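Local coordinates for class II aldolase/adducin N-terminal domain-containing protein (Thermoplasma acidophilum, PDB 3M4R) that is of unknown function but binds a zinc ion in its class II aldolase/adducin-type domain, the N-terminal piece of a probable short-chain dehydrogenase/reductase, at residues Y125-I139 and Y201-I215. Sequence-based numbering, arbitrary orientation.
Sequences YKFVMHSHADAILSI and YDRHINIVSRAENFI. With ZN (zinc ion), chain B.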
ATOM      1  N   TYR A 125      -4.117   8.121   5.004  1.00 26.67           N
ATOM      2  CA  TYR A 125      -3.634   7.563   6.237  1.00 25.82           C
ATOM      3  C   TYR A 125      -2.111   7.561   6.172  1.00 25.02           C
ATOM      4  O   TYR A 125      -1.494   7.445   5.086  1.00 23.32           O
ATOM      5  CB  TYR A 125      -4.151   6.129   6.424  1.00 26.93           C
ATOM      6  CG  TYR A 125      -5.416   5.944   7.282  1.00 28.13           C
ATOM      7  CD1 TYR A 125      -5.384   6.170   8.658  1.00 33.34           C
ATOM      8  CD2 TYR A 125      -6.612   5.474   6.723  1.00 31.63           C
ATOM      9  CE1 TYR A 125      -6.528   6.004   9.477  1.00 33.90           C
ATOM     10  CE2 TYR A 125      -7.767   5.252   7.521  1.00 32.78           C
ATOM     11  CZ  TYR A 125      -7.723   5.535   8.909  1.00 35.33           C
ATOM     12  OH  TYR A 125      -8.835   5.346   9.737  1.00 36.85           O
ATOM     13  N   LYS A 126      -1.486   7.736   7.327  1.00 24.05           N
ATOM     14  CA  LYS A 126      -0.032   7.817   7.388  1.00 24.28           C
ATOM     15  C   LYS A 126       0.633   6.564   6.791  1.00 24.04           C
ATOM     16  O   LYS A 126       1.584   6.681   5.996  1.00 25.08           O
ATOM     17  CB  LYS A 126       0.431   8.080   8.817  1.00 24.00           C
ATOM     18  CG  LYS A 126       1.886   8.379   8.990  1.00 25.16           C
ATOM     19  CD  LYS A 126       2.183   8.793  10.411  1.00 24.80           C
ATOM     20  CE  LYS A 126       3.702   8.890  10.644  1.00 24.52           C
ATOM     21  NZ  LYS A 126       4.300  10.127  10.029  1.00 24.85           N
ATOM     22  N   PHE A 127       0.175   5.388   7.190  1.00 23.03           N
ATOM     23  CA  PHE A 127       0.753   4.120   6.712  1.00 22.81           C
ATOM     24  C   PHE A 127      -0.245   3.422   5.794  1.00 22.37           C
ATOM     25  O   PHE A 127      -1.422   3.367   6.080  1.00 22.25           O
ATOM     26  CB  PHE A 127       1.077   3.150   7.897  1.00 22.59           C
ATOM     27  CG  PHE A 127       2.237   3.581   8.732  1.00 25.16           C
ATOM     28  CD1 PHE A 127       2.073   4.570   9.725  1.00 22.81           C
ATOM     29  CD2 PHE A 127       3.493   3.015   8.544  1.00 23.41           C
ATOM     30  CE1 PHE A 127       3.136   4.976  10.501  1.00 22.75           C
ATOM     31  CE2 PHE A 127       4.586   3.448   9.331  1.00 21.95           C
ATOM     32  CZ  PHE A 127       4.398   4.417  10.299  1.00 23.47           C
ATOM     33  N   VAL A 128       0.247   2.860   4.695  1.00 22.99           N
ATOM     34  CA  VAL A 128      -0.551   2.096   3.758  1.00 21.58           C
ATOM     35  C   VAL A 128       0.256   0.846   3.401  1.00 22.55           C
ATOM     36  O   VAL A 128       1.477   0.901   3.163  1.00 20.93           O
ATOM     37  CB  VAL A 128      -0.822   2.897   2.472  1.00 22.00           C
ATOM     38  CG1 VAL A 128      -1.597   2.062   1.462  1.00 19.43           C
ATOM     39  CG2 VAL A 128      -1.567   4.220   2.776  1.00 20.75           C
HETATM   40  N   MSE A 129      -0.448  -0.280   3.317  1.00 23.47           N
HETATM   41  CA  MSE A 129       0.151  -1.552   2.945  1.00 23.62           C
HETATM   42  C   MSE A 129      -0.675  -2.210   1.858  1.00 23.70           C
HETATM   43  O   MSE A 129      -1.904  -2.281   1.939  1.00 23.13           O
HETATM   44  CB  MSE A 129       0.194  -2.448   4.174  1.00 24.42           C
HETATM   45  CG  MSE A 129       1.146  -1.894   5.213  1.00 28.40           C
HETATM   46 SE   MSE A 129       1.184  -3.108   6.743  1.00 34.85          SE
HETATM   47  CE  MSE A 129       2.377  -1.988   7.770  1.00 32.15           C
ATOM     48  N   HIS A 130       0.021  -2.711   0.854  1.00 23.36           N
ATOM     49  CA  HIS A 130      -0.570  -3.329  -0.313  1.00 23.50           C
ATOM     50  C   HIS A 130       0.091  -4.696  -0.522  1.00 24.41           C
ATOM     51  O   HIS A 130       1.304  -4.753  -0.661  1.00 23.68           O
ATOM     52  CB  HIS A 130      -0.298  -2.480  -1.548  1.00 23.54           C
ATOM     53  CG  HIS A 130      -0.881  -3.042  -2.794  1.00 24.56           C
ATOM     54  ND1 HIS A 130      -2.086  -3.719  -2.806  1.00 24.80           N
ATOM     55  CD2 HIS A 130      -0.412  -3.071  -4.066  1.00 23.82           C
ATOM     56  CE1 HIS A 130      -2.337  -4.109  -4.047  1.00 26.61           C
ATOM     57  NE2 HIS A 130      -1.323  -3.756  -4.816  1.00 21.73           N
ATOM     58  N   SER A 131      -0.712  -5.767  -0.585  1.00 24.80           N
ATOM     59  CA  SER A 131      -0.220  -7.085  -0.962  1.00 25.56           C
ATOM     60  C   SER A 131      -1.052  -7.718  -2.087  1.00 25.40           C
ATOM     61  O   SER A 131      -2.159  -7.301  -2.387  1.00 25.47           O
ATOM     62  CB  SER A 131      -0.234  -8.018   0.247  1.00 25.46           C
ATOM     63  OG  SER A 131      -1.547  -8.512   0.487  1.00 27.56           O
ATOM     64  N   HIS A 132      -0.505  -8.764  -2.672  1.00 25.76           N
ATOM     65  CA  HIS A 132      -1.220  -9.575  -3.624  1.00 26.00           C
ATOM     66  C   HIS A 132      -1.498 -10.929  -2.943  1.00 25.66           C
ATOM     67  O   HIS A 132      -1.232 -11.984  -3.498  1.00 26.54           O
ATOM     68  CB  HIS A 132      -0.413  -9.729  -4.914  1.00 25.64           C
ATOM     69  CG  HIS A 132      -0.130  -8.428  -5.610  1.00 27.87           C
ATOM     70  ND1 HIS A 132       0.825  -8.321  -6.595  1.00 28.78           N
ATOM     71  CD2 HIS A 132      -0.660  -7.182  -5.458  1.00 25.59           C
ATOM     72  CE1 HIS A 132       0.877  -7.067  -7.020  1.00 31.10           C
ATOM     73  NE2 HIS A 132      -0.021  -6.359  -6.358  1.00 27.18           N
ATOM     74  N   ALA A 133      -2.035 -10.870  -1.726  1.00 25.38           N
ATOM     75  CA  ALA A 133      -2.205 -12.054  -0.871  1.00 25.14           C
ATOM     76  C   ALA A 133      -2.940 -13.153  -1.620  1.00 25.78           C
ATOM     77  O   ALA A 133      -4.017 -12.910  -2.163  1.00 25.13           O
ATOM     78  CB  ALA A 133      -2.966 -11.680   0.376  1.00 24.38           C
ATOM     79  N   ASP A 134      -2.340 -14.341  -1.665  1.00 25.98           N
ATOM     80  CA  ASP A 134      -2.940 -15.497  -2.335  1.00 26.79           C
ATOM     81  C   ASP A 134      -4.421 -15.791  -1.958  1.00 25.34           C
ATOM     82  O   ASP A 134      -5.248 -15.973  -2.835  1.00 25.15           O
ATOM     83  CB  ASP A 134      -2.090 -16.749  -2.098  1.00 27.31           C
ATOM     84  CG  ASP A 134      -2.569 -17.919  -2.924  1.00 30.77           C
ATOM     85  OD1 ASP A 134      -2.471 -17.796  -4.171  1.00 34.72           O
ATOM     86  OD2 ASP A 134      -3.064 -18.933  -2.338  1.00 34.76           O
ATOM     87  N   ALA A 135      -4.737 -15.841  -0.672  1.00 24.60           N
ATOM     88  CA  ALA A 135      -6.107 -16.080  -0.229  1.00 24.67           C
ATOM     89  C   ALA A 135      -7.080 -14.968  -0.672  1.00 24.44           C
ATOM     90  O   ALA A 135      -8.274 -15.209  -0.843  1.00 24.38           O
ATOM     91  CB  ALA A 135      -6.160 -16.253   1.295  1.00 24.37           C
ATOM     92  N   ILE A 136      -6.583 -13.756  -0.863  1.00 23.90           N
ATOM     93  CA  ILE A 136      -7.440 -12.676  -1.371  1.00 23.96           C
ATOM     94  C   ILE A 136      -7.720 -12.880  -2.860  1.00 24.03           C
ATOM     95  O   ILE A 136      -8.843 -12.636  -3.333  1.00 25.12           O
ATOM     96  CB  ILE A 136      -6.837 -11.305  -1.108  1.00 23.24           C
ATOM     97  CG1 ILE A 136      -6.931 -10.965   0.392  1.00 23.47           C
ATOM     98  CG2 ILE A 136      -7.518 -10.237  -1.961  1.00 23.84           C
ATOM     99  CD1 ILE A 136      -8.361 -10.747   0.966  1.00 24.04           C
ATOM    100  N   LEU A 137      -6.709 -13.332  -3.593  1.00 23.56           N
ATOM    101  CA  LEU A 137      -6.861 -13.626  -5.002  1.00 24.07           C
ATOM    102  C   LEU A 137      -7.860 -14.764  -5.190  1.00 24.48           C
ATOM    103  O   LEU A 137      -8.714 -14.671  -6.057  1.00 25.22           O
ATOM    104  CB  LEU A 137      -5.511 -13.985  -5.643  1.00 23.94           C
ATOM    105  CG  LEU A 137      -4.476 -12.878  -5.961  1.00 23.83           C
ATOM    106  CD1 LEU A 137      -3.213 -13.506  -6.617  1.00 22.32           C
ATOM    107  CD2 LEU A 137      -5.055 -11.803  -6.887  1.00 22.45           C
ATOM    108  N   SER A 138      -7.770 -15.806  -4.354  1.00 24.66           N
ATOM    109  CA  SER A 138      -8.692 -16.937  -4.416  1.00 25.27           C
ATOM    110  C   SER A 138     -10.135 -16.550  -4.157  1.00 24.93           C
ATOM    111  O   SER A 138     -11.009 -16.910  -4.926  1.00 24.85           O
ATOM    112  CB  SER A 138      -8.352 -18.007  -3.381  1.00 25.66           C
ATOM    113  OG  SER A 138      -7.103 -18.606  -3.642  1.00 27.50           O
ATOM    114  N   ILE A 139     -10.383 -15.832  -3.062  1.00 24.47           N
ATOM    115  CA  ILE A 139     -11.750 -15.480  -2.710  1.00 23.69           C
ATOM    116  C   ILE A 139     -12.357 -14.539  -3.733  1.00 23.53           C
ATOM    117  O   ILE A 139     -13.538 -14.647  -4.046  1.00 24.37           O
ATOM    118  CB  ILE A 139     -11.900 -14.909  -1.264  1.00 23.31           C
ATOM    119  CG1 ILE A 139     -13.318 -15.217  -0.756  1.00 22.51           C
ATOM    120  CG2 ILE A 139     -11.620 -13.416  -1.225  1.00 21.65           C
ATOM    121  CD1 ILE A 139     -13.560 -14.897   0.693  1.00 21.22           C
ATOM    122  N   TYR A 201      -0.973  -3.042   9.644  1.00 24.43           N
ATOM    123  CA  TYR A 201      -0.581  -4.458   9.665  1.00 24.18           C
ATOM    124  C   TYR A 201      -1.670  -5.325  10.260  1.00 23.04           C
ATOM    125  O   TYR A 201      -2.071  -6.318   9.684  1.00 22.41           O
ATOM    126  CB  TYR A 201       0.661  -4.681  10.522  1.00 24.75           C
ATOM    127  CG  TYR A 201       1.070  -6.142  10.593  1.00 25.50           C
ATOM    128  CD1 TYR A 201       1.662  -6.750   9.494  1.00 27.88           C
ATOM    129  CD2 TYR A 201       0.851  -6.916  11.736  1.00 27.04           C
ATOM    130  CE1 TYR A 201       2.030  -8.097   9.523  1.00 27.97           C
ATOM    131  CE2 TYR A 201       1.223  -8.287  11.779  1.00 26.72           C
ATOM    132  CZ  TYR A 201       1.821  -8.854  10.655  1.00 27.70           C
ATOM    133  OH  TYR A 201       2.204 -10.177  10.626  1.00 30.19           O
ATOM    134  N   ASP A 202      -2.119  -4.993  11.454  1.00 23.45           N
ATOM    135  CA  ASP A 202      -3.138  -5.846  12.098  1.00 23.30           C
ATOM    136  C   ASP A 202      -4.368  -5.978  11.187  1.00 22.85           C
ATOM    137  O   ASP A 202      -4.977  -7.055  11.095  1.00 22.42           O
ATOM    138  CB  ASP A 202      -3.558  -5.289  13.474  1.00 23.54           C
ATOM    139  CG  ASP A 202      -2.460  -5.437  14.567  1.00 26.66           C
ATOM    140  OD1 ASP A 202      -1.466  -6.205  14.391  1.00 30.21           O
ATOM    141  OD2 ASP A 202      -2.637  -4.801  15.643  1.00 30.71           O
ATOM    142  N   ARG A 203      -4.755  -4.878  10.535  1.00 22.33           N
ATOM    143  CA  ARG A 203      -5.897  -4.903   9.633  1.00 22.49           C
ATOM    144  C   ARG A 203      -5.621  -5.813   8.464  1.00 22.86           C
ATOM    145  O   ARG A 203      -6.532  -6.524   8.008  1.00 23.69           O
ATOM    146  CB  ARG A 203      -6.248  -3.520   9.085  1.00 22.85           C
ATOM    147  CG  ARG A 203      -6.911  -2.615  10.091  1.00 25.04           C
ATOM    148  CD  ARG A 203      -6.988  -1.141   9.711  1.00 24.10           C
ATOM    149  NE  ARG A 203      -7.818  -0.453  10.708  1.00 28.16           N
ATOM    150  CZ  ARG A 203      -7.809   0.840  10.984  1.00 26.85           C
ATOM    151  NH1 ARG A 203      -7.026   1.657  10.338  1.00 28.04           N
ATOM    152  NH2 ARG A 203      -8.604   1.311  11.935  1.00 24.75           N
ATOM    153  N   HIS A 204      -4.378  -5.818   7.980  1.00 22.54           N
ATOM    154  CA  HIS A 204      -4.038  -6.692   6.865  1.00 23.27           C
ATOM    155  C   HIS A 204      -4.190  -8.181   7.239  1.00 24.08           C
ATOM    156  O   HIS A 204      -4.781  -8.975   6.500  1.00 22.56           O
ATOM    157  CB  HIS A 204      -2.614  -6.420   6.396  1.00 23.54           C
ATOM    158  CG  HIS A 204      -2.456  -6.497   4.914  1.00 22.69           C
ATOM    159  ND1 HIS A 204      -2.611  -5.392   4.095  1.00 24.41           N
ATOM    160  CD2 HIS A 204      -2.148  -7.531   4.098  1.00 23.75           C
ATOM    161  CE1 HIS A 204      -2.462  -5.767   2.828  1.00 19.86           C
ATOM    162  NE2 HIS A 204      -2.144  -7.048   2.804  1.00 21.35           N
ATOM    163  N   ILE A 205      -3.632  -8.553   8.386  1.00 25.68           N
ATOM    164  CA  ILE A 205      -3.662  -9.954   8.828  1.00 26.58           C
ATOM    165  C   ILE A 205      -5.089 -10.414   9.066  1.00 27.69           C
ATOM    166  O   ILE A 205      -5.488 -11.475   8.576  1.00 28.53           O
ATOM    167  CB  ILE A 205      -2.797 -10.183  10.092  1.00 26.85           C
ATOM    168  CG1 ILE A 205      -1.318  -9.902   9.810  1.00 27.38           C
ATOM    169  CG2 ILE A 205      -2.993 -11.613  10.649  1.00 27.11           C
ATOM    170  CD1 ILE A 205      -0.767 -10.625   8.575  1.00 31.53           C
ATOM    171  N   ASN A 206      -5.851  -9.612   9.812  1.00 28.48           N
ATOM    172  CA  ASN A 206      -7.249  -9.934  10.148  1.00 28.17           C
ATOM    173  C   ASN A 206      -8.051 -10.227   8.891  1.00 27.07           C
ATOM    174  O   ASN A 206      -8.705 -11.258   8.812  1.00 26.76           O
ATOM    175  CB  ASN A 206      -7.872  -8.802  10.987  1.00 28.92           C
ATOM    176  CG  ASN A 206      -7.508  -8.920  12.463  1.00 32.28           C
ATOM    177  OD1 ASN A 206      -7.434 -10.043  12.988  1.00 37.69           O
ATOM    178  ND2 ASN A 206      -7.308  -7.795  13.147  1.00 32.21           N
ATOM    179  N   ILE A 207      -7.903  -9.394   7.864  1.00 25.94           N
ATOM    180  CA  ILE A 207      -8.653  -9.586   6.619  1.00 24.88           C
ATOM    181  C   ILE A 207      -8.199 -10.794   5.821  1.00 25.01           C
ATOM    182  O   ILE A 207      -9.033 -11.603   5.366  1.00 26.27           O
ATOM    183  CB  ILE A 207      -8.612  -8.350   5.732  1.00 24.98           C
ATOM    184  CG1 ILE A 207      -9.479  -7.238   6.357  1.00 24.67           C
ATOM    185  CG2 ILE A 207      -9.069  -8.679   4.306  1.00 23.98           C
ATOM    186  CD1 ILE A 207      -9.053  -5.844   5.898  1.00 21.55           C
ATOM    187  N   VAL A 208      -6.899 -10.977   5.675  1.00 24.38           N
ATOM    188  CA  VAL A 208      -6.425 -12.082   4.859  1.00 24.36           C
ATOM    189  C   VAL A 208      -6.758 -13.402   5.560  1.00 24.88           C
ATOM    190  O   VAL A 208      -7.176 -14.350   4.917  1.00 23.44           O
ATOM    191  CB  VAL A 208      -4.917 -11.994   4.581  1.00 24.38           C
ATOM    192  CG1 VAL A 208      -4.416 -13.253   3.934  1.00 24.04           C
ATOM    193  CG2 VAL A 208      -4.610 -10.744   3.682  1.00 24.61           C
ATOM    194  N   SER A 209      -6.588 -13.436   6.880  1.00 26.03           N
ATOM    195  CA  SER A 209      -6.776 -14.660   7.644  1.00 27.48           C
ATOM    196  C   SER A 209      -8.248 -15.062   7.614  1.00 27.18           C
ATOM    197  O   SER A 209      -8.550 -16.244   7.572  1.00 28.22           O
ATOM    198  CB  SER A 209      -6.195 -14.551   9.068  1.00 27.79           C
ATOM    199  OG  SER A 209      -7.018 -13.807   9.952  1.00 31.25           O
ATOM    200  N   ARG A 210      -9.144 -14.078   7.568  1.00 27.22           N
ATOM    201  CA  ARG A 210     -10.564 -14.324   7.333  1.00 27.72           C
ATOM    202  C   ARG A 210     -10.848 -14.901   5.942  1.00 27.83           C
ATOM    203  O   ARG A 210     -11.680 -15.818   5.798  1.00 27.56           O
ATOM    204  CB  ARG A 210     -11.417 -13.079   7.607  1.00 27.41           C
ATOM    205  CG  ARG A 210     -11.385 -12.667   9.075  1.00 29.79           C
ATOM    206  CD  ARG A 210     -12.011 -11.300   9.350  1.00 32.49           C
ATOM    207  NE  ARG A 210     -13.463 -11.411   9.457  1.00 35.17           N
ATOM    208  CZ  ARG A 210     -14.263 -10.483   9.980  1.00 37.32           C
ATOM    209  NH1 ARG A 210     -15.572 -10.683  10.015  1.00 35.28           N
ATOM    210  NH2 ARG A 210     -13.767  -9.340  10.451  1.00 40.36           N
ATOM    211  N   ALA A 211     -10.149 -14.401   4.941  1.00 27.85           N
ATOM    212  CA  ALA A 211     -10.217 -14.955   3.595  1.00 28.72           C
ATOM    213  C   ALA A 211      -9.745 -16.404   3.599  1.00 29.52           C
ATOM    214  O   ALA A 211     -10.394 -17.272   3.025  1.00 28.81           O
ATOM    215  CB  ALA A 211      -9.340 -14.135   2.623  1.00 28.10           C
ATOM    216  N   GLU A 212      -8.592 -16.636   4.214  1.00 30.74           N
ATOM    217  CA  GLU A 212      -7.999 -17.969   4.262  1.00 32.87           C
ATOM    218  C   GLU A 212      -8.905 -18.951   5.027  1.00 32.93           C
ATOM    219  O   GLU A 212      -9.244 -20.006   4.505  1.00 32.31           O
ATOM    220  CB  GLU A 212      -6.606 -17.920   4.893  1.00 33.90           C
ATOM    221  CG  GLU A 212      -5.693 -19.055   4.433  1.00 37.61           C
ATOM    222  CD  GLU A 212      -4.430 -19.147   5.268  1.00 42.19           C
ATOM    223  OE1 GLU A 212      -4.209 -20.225   5.855  1.00 46.96           O
ATOM    224  OE2 GLU A 212      -3.685 -18.142   5.356  1.00 46.83           O
ATOM    225  N   ASN A 213      -9.313 -18.566   6.237  1.00 33.68           N
ATOM    226  CA  ASN A 213     -10.316 -19.312   7.027  1.00 34.10           C
ATOM    227  C   ASN A 213     -11.471 -19.790   6.174  1.00 34.03           C
ATOM    228  O   ASN A 213     -11.891 -20.938   6.285  1.00 32.72           O
ATOM    229  CB  ASN A 213     -10.947 -18.425   8.115  1.00 34.83           C
ATOM    230  CG  ASN A 213     -10.142 -18.375   9.406  1.00 37.70           C
ATOM    231  OD1 ASN A 213      -9.391 -19.299   9.719  1.00 42.77           O
ATOM    232  ND2 ASN A 213     -10.327 -17.296  10.185  1.00 40.60           N
ATOM    233  N   PHE A 214     -11.997 -18.887   5.348  1.00 33.90           N
ATOM    234  CA  PHE A 214     -13.176 -19.162   4.530  1.00 34.50           C
ATOM    235  C   PHE A 214     -12.926 -20.135   3.380  1.00 35.09           C
ATOM    236  O   PHE A 214     -13.770 -20.989   3.100  1.00 35.31           O
ATOM    237  CB  PHE A 214     -13.789 -17.869   3.983  1.00 34.30           C
ATOM    238  CG  PHE A 214     -14.922 -18.109   3.021  1.00 33.77           C
ATOM    239  CD1 PHE A 214     -16.216 -18.293   3.491  1.00 34.85           C
ATOM    240  CD2 PHE A 214     -14.689 -18.192   1.657  1.00 33.19           C
ATOM    241  CE1 PHE A 214     -17.271 -18.552   2.598  1.00 34.65           C
ATOM    242  CE2 PHE A 214     -15.724 -18.438   0.768  1.00 33.38           C
ATOM    243  CZ  PHE A 214     -17.015 -18.617   1.236  1.00 33.88           C
ATOM    244  N   ILE A 215     -11.795 -20.019   2.700  1.00 35.53           N
ATOM    245  CA  ILE A 215     -11.464 -21.001   1.656  1.00 36.44           C
ATOM    246  C   ILE A 215     -10.771 -22.315   2.196  1.00 36.82           C
ATOM    247  O   ILE A 215     -10.545 -23.247   1.428  1.00 36.86           O
ATOM    248  CB  ILE A 215     -10.645 -20.342   0.509  1.00 36.54           C
ATOM    249  CG1 ILE A 215      -9.225 -20.003   0.965  1.00 37.16           C
ATOM    250  CG2 ILE A 215     -11.348 -19.061  -0.024  1.00 35.67           C
ATOM    251  CD1 ILE A 215      -8.473 -19.032   0.005  1.00 37.62           C
TER
HETATM  252 ZN    ZN B 220      -0.652  -4.368  -6.822  1.00 37.37          ZN
HETATM  253  O   HOH W   1      -0.110  -4.837  -8.714  1.00 21.59           O
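Ser-131 OG and His-204 NE2 share a 2.8 Å hydrogen bond, in the plane of the imidazole at its edge, and OG also takes a weak bond from Ala-133 N. In this class II aldolase/adducin fold, strand 127-131 of the central sheet carries the zinc ligand His-130, His-132 follows just after it, and C-terminal helix 197-215 packs behind. The alternation of the strand divides the work: His-130 points away from the helix and binds zinc through NE2 at 2.2 Å, with His-132, Glu-116, His-188 and water, whereas Met-129 and Ser-131 face the helix. With OG set between backbone N and carbonyl carbon (chi1 79°), Ser-131 reaches the ring, whose ND1 is hydrogen-bonded to Thr-192, so both nitrogens are held. A leucine in place of His-204 would probably leave Ser-131 OG and Thr-192 without their ring partner. The extended chain of Met-129, present as selenomethionine, lays SE 3.6 Å from Tyr-201 N. Beyond the strand, helix 134-139 crosses 201-215 at 55°, and Ala-135 enters as a knob among Val-208, Ala-211, Glu-212 and Ile-215, its small CB consistent with the close 8.4 Å axis separation. Farther along, Ile-139 CD1 abuts Phe-214 CD2 at 3.6 Å.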